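Long-range contact in homoserine O-acetyltransferase (Bacillus anthracis str. 'Ames Ancestor', PDB 3I1I), which probably transfers an acetyl group from acetyl-CoA to the hydroxyl of L-homoserine, an early step in methionine biosynthesis: residues Y339-S347 with L360-R371. Numbering follows the deposited sequence. Where two conformers were deposited one is given.
Sequences YAEVYEIES and LFEKKVYEFLNR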
ATOM      1  N   TYR A 339     -36.875 -15.554  -2.221  1.00 23.14           N
ATOM      2  CA  TYR A 339     -37.105 -14.287  -1.572  1.00 23.11           C
ATOM      3  C   TYR A 339     -35.744 -13.640  -1.250  1.00 22.59           C
ATOM      4  O   TYR A 339     -34.930 -14.204  -0.470  1.00 21.69           O
ATOM      5  CB  TYR A 339     -37.939 -14.434  -0.278  1.00 23.96           C
ATOM      6  CG  TYR A 339     -38.337 -13.080   0.277  1.00 25.53           C
ATOM      7  CD1 TYR A 339     -39.577 -12.518   0.001  1.00 28.97           C
ATOM      8  CD2 TYR A 339     -37.425 -12.317   0.982  1.00 28.63           C
ATOM      9  CE1 TYR A 339     -39.914 -11.224   0.487  1.00 30.80           C
ATOM     10  CE2 TYR A 339     -37.741 -11.054   1.459  1.00 30.50           C
ATOM     11  CZ  TYR A 339     -38.981 -10.519   1.222  1.00 32.13           C
ATOM     12  OH  TYR A 339     -39.226  -9.250   1.704  1.00 38.43           O
ATOM     13  N   ALA A 340     -35.521 -12.456  -1.816  1.00 20.86           N
ATOM     14  CA  ALA A 340     -34.254 -11.770  -1.668  1.00 20.68           C
ATOM     15  C   ALA A 340     -34.437 -10.284  -1.932  1.00 20.96           C
ATOM     16  O   ALA A 340     -35.185  -9.911  -2.855  1.00 21.20           O
ATOM     17  CB  ALA A 340     -33.209 -12.363  -2.608  1.00 19.83           C
ATOM     18  N   GLU A 341     -33.813  -9.437  -1.108  1.00 21.19           N
ATOM     19  CA  GLU A 341     -33.916  -7.985  -1.264  0.60 21.90           C
ATOM     20  C   GLU A 341     -32.631  -7.263  -0.866  1.00 21.55           C
ATOM     21  O   GLU A 341     -31.835  -7.777  -0.062  1.00 21.40           O
ATOM     22  CB  GLU A 341     -35.138  -7.403  -0.515  0.60 21.92           C
ATOM     23  CG  GLU A 341     -35.186  -7.612   0.997  0.60 23.70           C
ATOM     24  CD  GLU A 341     -36.464  -6.967   1.688  0.60 25.36           C
ATOM     25  OE1 GLU A 341     -36.755  -5.754   1.467  0.60 22.47           O
ATOM     26  OE2 GLU A 341     -37.157  -7.694   2.457  0.60 25.15           O
ATOM     27  N   VAL A 342     -32.430  -6.090  -1.462  1.00 21.65           N
ATOM     28  CA  VAL A 342     -31.360  -5.162  -1.112  1.00 21.57           C
ATOM     29  C   VAL A 342     -32.009  -4.001  -0.375  1.00 21.49           C
ATOM     30  O   VAL A 342     -33.020  -3.483  -0.802  1.00 21.38           O
ATOM     31  CB  VAL A 342     -30.638  -4.555  -2.344  1.00 21.87           C
ATOM     32  CG1 VAL A 342     -29.555  -3.588  -1.874  1.00 20.64           C
ATOM     33  CG2 VAL A 342     -30.043  -5.653  -3.255  1.00 21.07           C
ATOM     34  N   TYR A 343     -31.440  -3.626   0.758  1.00 21.23           N
ATOM     35  CA  TYR A 343     -31.807  -2.399   1.421  1.00 21.22           C
ATOM     36  C   TYR A 343     -30.521  -1.605   1.551  1.00 21.11           C
ATOM     37  O   TYR A 343     -29.656  -1.942   2.345  1.00 19.92           O
ATOM     38  CB  TYR A 343     -32.391  -2.730   2.759  1.00 21.49           C
ATOM     39  CG  TYR A 343     -32.884  -1.557   3.550  1.00 23.41           C
ATOM     40  CD1 TYR A 343     -34.135  -1.007   3.307  1.00 24.44           C
ATOM     41  CD2 TYR A 343     -32.108  -1.021   4.585  1.00 23.96           C
ATOM     42  CE1 TYR A 343     -34.590   0.060   4.059  1.00 25.63           C
ATOM     43  CE2 TYR A 343     -32.548   0.026   5.331  1.00 23.90           C
ATOM     44  CZ  TYR A 343     -33.782   0.560   5.074  1.00 25.90           C
ATOM     45  OH  TYR A 343     -34.210   1.600   5.833  1.00 25.36           O
ATOM     46  N   GLU A 344     -30.385  -0.600   0.693  1.00 21.94           N
ATOM     47  CA  GLU A 344     -29.165   0.205   0.569  1.00 22.75           C
ATOM     48  C   GLU A 344     -29.196   1.423   1.466  1.00 22.75           C
ATOM     49  O   GLU A 344     -30.116   2.212   1.420  1.00 23.15           O
ATOM     50  CB  GLU A 344     -28.949   0.652  -0.877  1.00 22.54           C
ATOM     51  CG  GLU A 344     -27.611   1.349  -1.052  1.00 24.35           C
ATOM     52  CD  GLU A 344     -27.152   1.404  -2.500  1.00 26.03           C
ATOM     53  OE1 GLU A 344     -27.980   1.702  -3.372  1.00 31.29           O
ATOM     54  OE2 GLU A 344     -25.965   1.162  -2.782  1.00 25.76           O
ATOM     55  N   ILE A 345     -28.173   1.572   2.280  1.00 23.52           N
ATOM     56  CA  ILE A 345     -28.025   2.763   3.092  1.00 23.76           C
ATOM     57  C   ILE A 345     -26.997   3.728   2.499  1.00 23.89           C
ATOM     58  O   ILE A 345     -26.181   3.365   1.638  1.00 23.12           O
ATOM     59  CB  ILE A 345     -27.614   2.406   4.546  1.00 24.34           C
ATOM     60  CG1 ILE A 345     -26.215   1.773   4.606  1.00 23.31           C
ATOM     61  CG2 ILE A 345     -28.716   1.497   5.227  1.00 24.22           C
ATOM     62  CD1 ILE A 345     -25.830   1.338   6.029  1.00 23.39           C
ATOM     63  N   GLU A 346     -27.045   4.953   3.008  1.00 24.57           N
ATOM     64  CA  GLU A 346     -26.140   6.037   2.606  1.00 25.14           C
ATOM     65  C   GLU A 346     -25.541   6.714   3.810  1.00 24.26           C
ATOM     66  O   GLU A 346     -26.224   7.024   4.757  1.00 25.12           O
ATOM     67  CB  GLU A 346     -26.888   7.073   1.795  1.00 25.59           C
ATOM     68  CG  GLU A 346     -27.650   6.445   0.636  1.00 28.69           C
ATOM     69  CD  GLU A 346     -27.806   7.352  -0.572  1.00 33.92           C
ATOM     70  OE1 GLU A 346     -26.857   8.106  -0.957  1.00 36.14           O
ATOM     71  OE2 GLU A 346     -28.901   7.274  -1.167  1.00 40.06           O
ATOM     72  N   SER A 347     -24.251   6.968   3.760  1.00 23.82           N
ATOM     73  CA  SER A 347     -23.590   7.584   4.868  1.00 23.35           C
ATOM     74  C   SER A 347     -22.200   8.035   4.485  1.00 22.61           C
ATOM     75  O   SER A 347     -21.517   7.370   3.719  1.00 21.84           O
ATOM     76  CB  SER A 347     -23.505   6.585   6.029  1.00 22.73           C
ATOM     77  OG  SER A 347     -22.570   7.024   6.965  1.00 23.00           O
ATOM     78  N   LEU A 360     -29.528   3.408  10.722  1.00 23.87           N
ATOM     79  CA  LEU A 360     -29.967   3.469   9.297  1.00 23.21           C
ATOM     80  C   LEU A 360     -30.708   2.205   8.822  1.00 22.47           C
ATOM     81  O   LEU A 360     -31.476   2.265   7.852  1.00 20.79           O
ATOM     82  CB  LEU A 360     -28.786   3.786   8.358  1.00 22.45           C
ATOM     83  CG  LEU A 360     -28.125   5.167   8.563  1.00 23.87           C
ATOM     84  CD1 LEU A 360     -26.859   5.326   7.713  1.00 20.35           C
ATOM     85  CD2 LEU A 360     -29.133   6.321   8.285  1.00 19.43           C
ATOM     86  N   PHE A 361     -30.493   1.086   9.515  1.00 22.29           N
ATOM     87  CA  PHE A 361     -31.079  -0.202   9.098  1.00 22.99           C
ATOM     88  C   PHE A 361     -31.706  -1.079  10.200  1.00 23.97           C
ATOM     89  O   PHE A 361     -32.223  -2.152   9.881  1.00 23.59           O
ATOM     90  CB  PHE A 361     -30.062  -1.049   8.286  1.00 22.58           C
ATOM     91  CG  PHE A 361     -28.780  -1.397   9.025  1.00 21.62           C
ATOM     92  CD1 PHE A 361     -28.645  -2.621   9.671  1.00 20.40           C
ATOM     93  CD2 PHE A 361     -27.686  -0.508   9.037  1.00 22.21           C
ATOM     94  CE1 PHE A 361     -27.470  -2.959  10.338  1.00 20.30           C
ATOM     95  CE2 PHE A 361     -26.499  -0.839   9.714  1.00 20.61           C
ATOM     96  CZ  PHE A 361     -26.387  -2.066  10.347  1.00 21.69           C
ATOM     97  N   GLU A 362     -31.666  -0.647  11.469  1.00 24.51           N
ATOM     98  CA  GLU A 362     -32.186  -1.490  12.558  1.00 25.22           C
ATOM     99  C   GLU A 362     -33.672  -1.804  12.356  1.00 24.65           C
ATOM    100  O   GLU A 362     -34.132  -2.897  12.645  1.00 23.69           O
ATOM    101  CB  GLU A 362     -31.971  -0.833  13.913  1.00 25.68           C
ATOM    102  CG  GLU A 362     -32.828   0.404  14.140  1.00 30.25           C
ATOM    103  CD  GLU A 362     -32.425   1.214  15.369  1.00 35.38           C
ATOM    104  OE1 GLU A 362     -31.886   0.639  16.343  1.00 40.31           O
ATOM    105  OE2 GLU A 362     -32.674   2.438  15.371  1.00 39.92           O
ATOM    106  N   LYS A 363     -34.422  -0.854  11.839  1.00 24.76           N
ATOM    107  CA  LYS A 363     -35.845  -1.096  11.664  1.00 25.68           C
ATOM    108  C   LYS A 363     -36.103  -2.171  10.585  1.00 24.66           C
ATOM    109  O   LYS A 363     -37.008  -2.992  10.716  1.00 24.69           O
ATOM    110  CB  LYS A 363     -36.556   0.196  11.323  1.00 25.96           C
ATOM    111  CG  LYS A 363     -38.050   0.035  11.211  1.00 30.99           C
ATOM    112  CD  LYS A 363     -38.747   1.390  10.876  1.00 36.87           C
ATOM    113  CE  LYS A 363     -40.281   1.207  10.636  1.00 40.11           C
ATOM    114  NZ  LYS A 363     -40.824   2.155   9.580  1.00 43.49           N
ATOM    115  N   LYS A 364     -35.286  -2.168   9.534  1.00 23.56           N
ATOM    116  CA  LYS A 364     -35.366  -3.176   8.500  1.00 22.90           C
ATOM    117  C   LYS A 364     -34.971  -4.554   9.028  1.00 22.76           C
ATOM    118  O   LYS A 364     -35.620  -5.550   8.681  1.00 23.16           O
ATOM    119  CB  LYS A 364     -34.472  -2.811   7.324  1.00 23.06           C
ATOM    120  CG  LYS A 364     -34.648  -3.706   6.103  1.00 24.14           C
ATOM    121  CD  LYS A 364     -36.092  -3.745   5.646  1.00 24.11           C
ATOM    122  CE  LYS A 364     -36.236  -4.007   4.185  1.00 26.68           C
ATOM    123  NZ  LYS A 364     -37.637  -4.501   3.859  1.00 30.07           N
ATOM    124  N   VAL A 365     -33.916  -4.625   9.844  1.00 21.51           N
ATOM    125  CA  VAL A 365     -33.472  -5.886  10.368  1.00 21.58           C
ATOM    126  C   VAL A 365     -34.624  -6.529  11.163  1.00 22.93           C
ATOM    127  O   VAL A 365     -35.007  -7.699  10.962  1.00 21.54           O
ATOM    128  CB  VAL A 365     -32.208  -5.709  11.229  1.00 21.89           C
ATOM    129  CG1 VAL A 365     -31.998  -6.868  12.193  1.00 17.81           C
ATOM    130  CG2 VAL A 365     -30.958  -5.510  10.288  1.00 21.96           C
ATOM    131  N   TYR A 366     -35.190  -5.729  12.050  1.00 24.07           N
ATOM    132  CA  TYR A 366     -36.291  -6.155  12.888  1.00 24.95           C
ATOM    133  C   TYR A 366     -37.430  -6.737  12.055  1.00 24.41           C
ATOM    134  O   TYR A 366     -37.889  -7.807  12.324  1.00 24.97           O
ATOM    135  CB  TYR A 366     -36.792  -4.951  13.697  1.00 25.64           C
ATOM    136  CG  TYR A 366     -37.994  -5.265  14.501  1.00 27.69           C
ATOM    137  CD1 TYR A 366     -37.891  -5.992  15.688  1.00 29.19           C
ATOM    138  CD2 TYR A 366     -39.258  -4.903  14.046  1.00 31.35           C
ATOM    139  CE1 TYR A 366     -39.033  -6.330  16.418  1.00 31.07           C
ATOM    140  CE2 TYR A 366     -40.397  -5.219  14.781  1.00 32.81           C
ATOM    141  CZ  TYR A 366     -40.268  -5.919  15.961  1.00 32.36           C
ATOM    142  OH  TYR A 366     -41.402  -6.220  16.651  1.00 37.68           O
ATOM    143  N   GLU A 367     -37.875  -6.013  11.043  1.00 24.42           N
ATOM    144  CA  GLU A 367     -38.951  -6.463  10.143  0.60 24.28           C
ATOM    145  C   GLU A 367     -38.582  -7.790   9.474  1.00 24.12           C
ATOM    146  O   GLU A 367     -39.402  -8.692   9.349  1.00 24.11           O
ATOM    147  CB  GLU A 367     -39.229  -5.365   9.094  0.60 24.24           C
ATOM    148  CG  GLU A 367     -40.109  -5.706   7.867  0.60 26.71           C
ATOM    149  CD  GLU A 367     -40.189  -4.511   6.850  0.60 31.49           C
ATOM    150  OE1 GLU A 367     -40.065  -4.714   5.620  0.60 31.88           O
ATOM    151  OE2 GLU A 367     -40.350  -3.350   7.294  0.60 33.98           O
ATOM    152  N   PHE A 368     -37.336  -7.913   9.043  1.00 23.83           N
ATOM    153  CA  PHE A 368     -36.888  -9.092   8.335  1.00 24.12           C
ATOM    154  C   PHE A 368     -36.814 -10.326   9.241  1.00 24.21           C
ATOM    155  O   PHE A 368     -37.201 -11.426   8.840  1.00 23.60           O
ATOM    156  CB  PHE A 368     -35.532  -8.819   7.703  1.00 23.93           C
ATOM    157  CG  PHE A 368     -35.131  -9.826   6.709  1.00 23.84           C
ATOM    158  CD1 PHE A 368     -35.704  -9.836   5.463  1.00 25.48           C
ATOM    159  CD2 PHE A 368     -34.178 -10.768   7.004  1.00 24.49           C
ATOM    160  CE1 PHE A 368     -35.327 -10.785   4.503  1.00 26.21           C
ATOM    161  CE2 PHE A 368     -33.809 -11.718   6.049  1.00 25.30           C
ATOM    162  CZ  PHE A 368     -34.384 -11.716   4.810  1.00 24.95           C
ATOM    163  N   LEU A 369     -36.372 -10.130  10.472  1.00 25.00           N
ATOM    164  CA  LEU A 369     -36.351 -11.209  11.454  1.00 25.86           C
ATOM    165  C   LEU A 369     -37.762 -11.715  11.777  1.00 27.80           C
ATOM    166  O   LEU A 369     -37.929 -12.847  12.215  1.00 27.74           O
ATOM    167  CB  LEU A 369     -35.645 -10.759  12.727  1.00 25.10           C
ATOM    168  CG  LEU A 369     -34.146 -10.530  12.568  1.00 24.77           C
ATOM    169  CD1 LEU A 369     -33.562  -9.977  13.881  1.00 21.87           C
ATOM    170  CD2 LEU A 369     -33.412 -11.835  12.093  1.00 18.61           C
ATOM    171  N   ASN A 370     -38.767 -10.883  11.527  1.00 30.07           N
ATOM    172  CA  ASN A 370     -40.156 -11.247  11.736  1.00 31.97           C
ATOM    173  C   ASN A 370     -40.925 -11.680  10.504  1.00 32.99           C
ATOM    174  O   ASN A 370     -42.042 -12.081  10.615  1.00 33.23           O
ATOM    175  CB  ASN A 370     -40.876 -10.075  12.390  1.00 32.52           C
ATOM    176  CG  ASN A 370     -40.478  -9.930  13.818  1.00 34.99           C
ATOM    177  OD1 ASN A 370     -40.733 -10.835  14.611  1.00 39.12           O
ATOM    178  ND2 ASN A 370     -39.801  -8.832  14.162  1.00 36.74           N
ATOM    179  N   ARG A 371     -40.344 -11.608   9.324  1.00 34.44           N
ATOM    180  CA  ARG A 371     -41.031 -12.100   8.148  1.00 35.50           C
ATOM    181  C   ARG A 371     -40.888 -13.635   8.068  1.00 36.18           C
ATOM    182  O   ARG A 371     -39.848 -14.197   8.438  1.00 35.61           O
ATOM    183  CB  ARG A 371     -40.456 -11.422   6.919  1.00 35.91           C
ATOM    184  CG  ARG A 371     -41.000 -11.895   5.605  1.00 37.92           C
ATOM    185  CD  ARG A 371     -40.131 -11.356   4.508  1.00 42.13           C
ATOM    186  NE  ARG A 371     -40.154  -9.889   4.499  1.00 44.97           N
ATOM    187  CZ  ARG A 371     -41.123  -9.161   3.939  1.00 48.14           C
ATOM    188  NH1 ARG A 371     -42.141  -9.763   3.316  1.00 47.87           N
ATOM    189  NH2 ARG A 371     -41.068  -7.824   3.982  1.00 48.68           N
TER
HETATM  190  O   HOH W   1     -38.562  -7.237   5.446  1.00 27.47           O
HETATM  191  O   HOH W   2     -34.276   0.572   8.403  1.00 28.99           O
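Tyr343 faces Lys364 and Ile345 faces Leu360 where the edge strand 340-342 and its continuation run in the opposite direction to helix 362-370, the CA atoms lying 10.1 Å apart at Glu341 and Phe368 but 6.5 Å at Ile345 and Leu360. Every second residue from Tyr339 to Ile345 is turned to the helix, whereas Ala340 and Val342 pack on helix 324-335. The long aliphatic chain of Lys364 suits a place beside an aromatic ring: its CG sits over one face of Tyr343, 3.9 Å from the ring centroid, a CH-pi contact. A bend at chi2 (55°) carries the chain past the ring, and NZ forms a salt bridge with Glu341 OE1 at 2.8 Å, approaching from out of the carboxylate plane. The same NZ binds Glu367 OE1, so one ammonium joins two acidic groups and probably offsets their mutual repulsion. The other Glu341 oxygen, OE2, accepts a hydrogen bond from the hydroxyl of Tyr339 (OH to OE2 2.7 Å). That tyrosine crosses Arg371 at about a right angle: Arg371 CD makes an off-centre CH-pi contact with its ring, and its OH lies over one face of the guanidinium with no N-H aimed at it. Arg371 NH2 donates instead to a water that also bonds Glu367 OE1. A second water links Tyr343 OH to Lys364 N in the first turn of the helix. Apolar contacts complete the interface at both ends: Phe368 CE1 touches Tyr339 CE2, and branched Ile345 spreads CG2 against Leu360 CB and CD1 4.0 Å from Phe361 CD2. In this alpha/beta-hydrolase fold the last strand edges the central sheet and the C-terminal helix packs on the face to which Tyr339, Glu341 and Tyr343 turn; their connection carries His351, the probable histidine of a Ser-His-Asp triad.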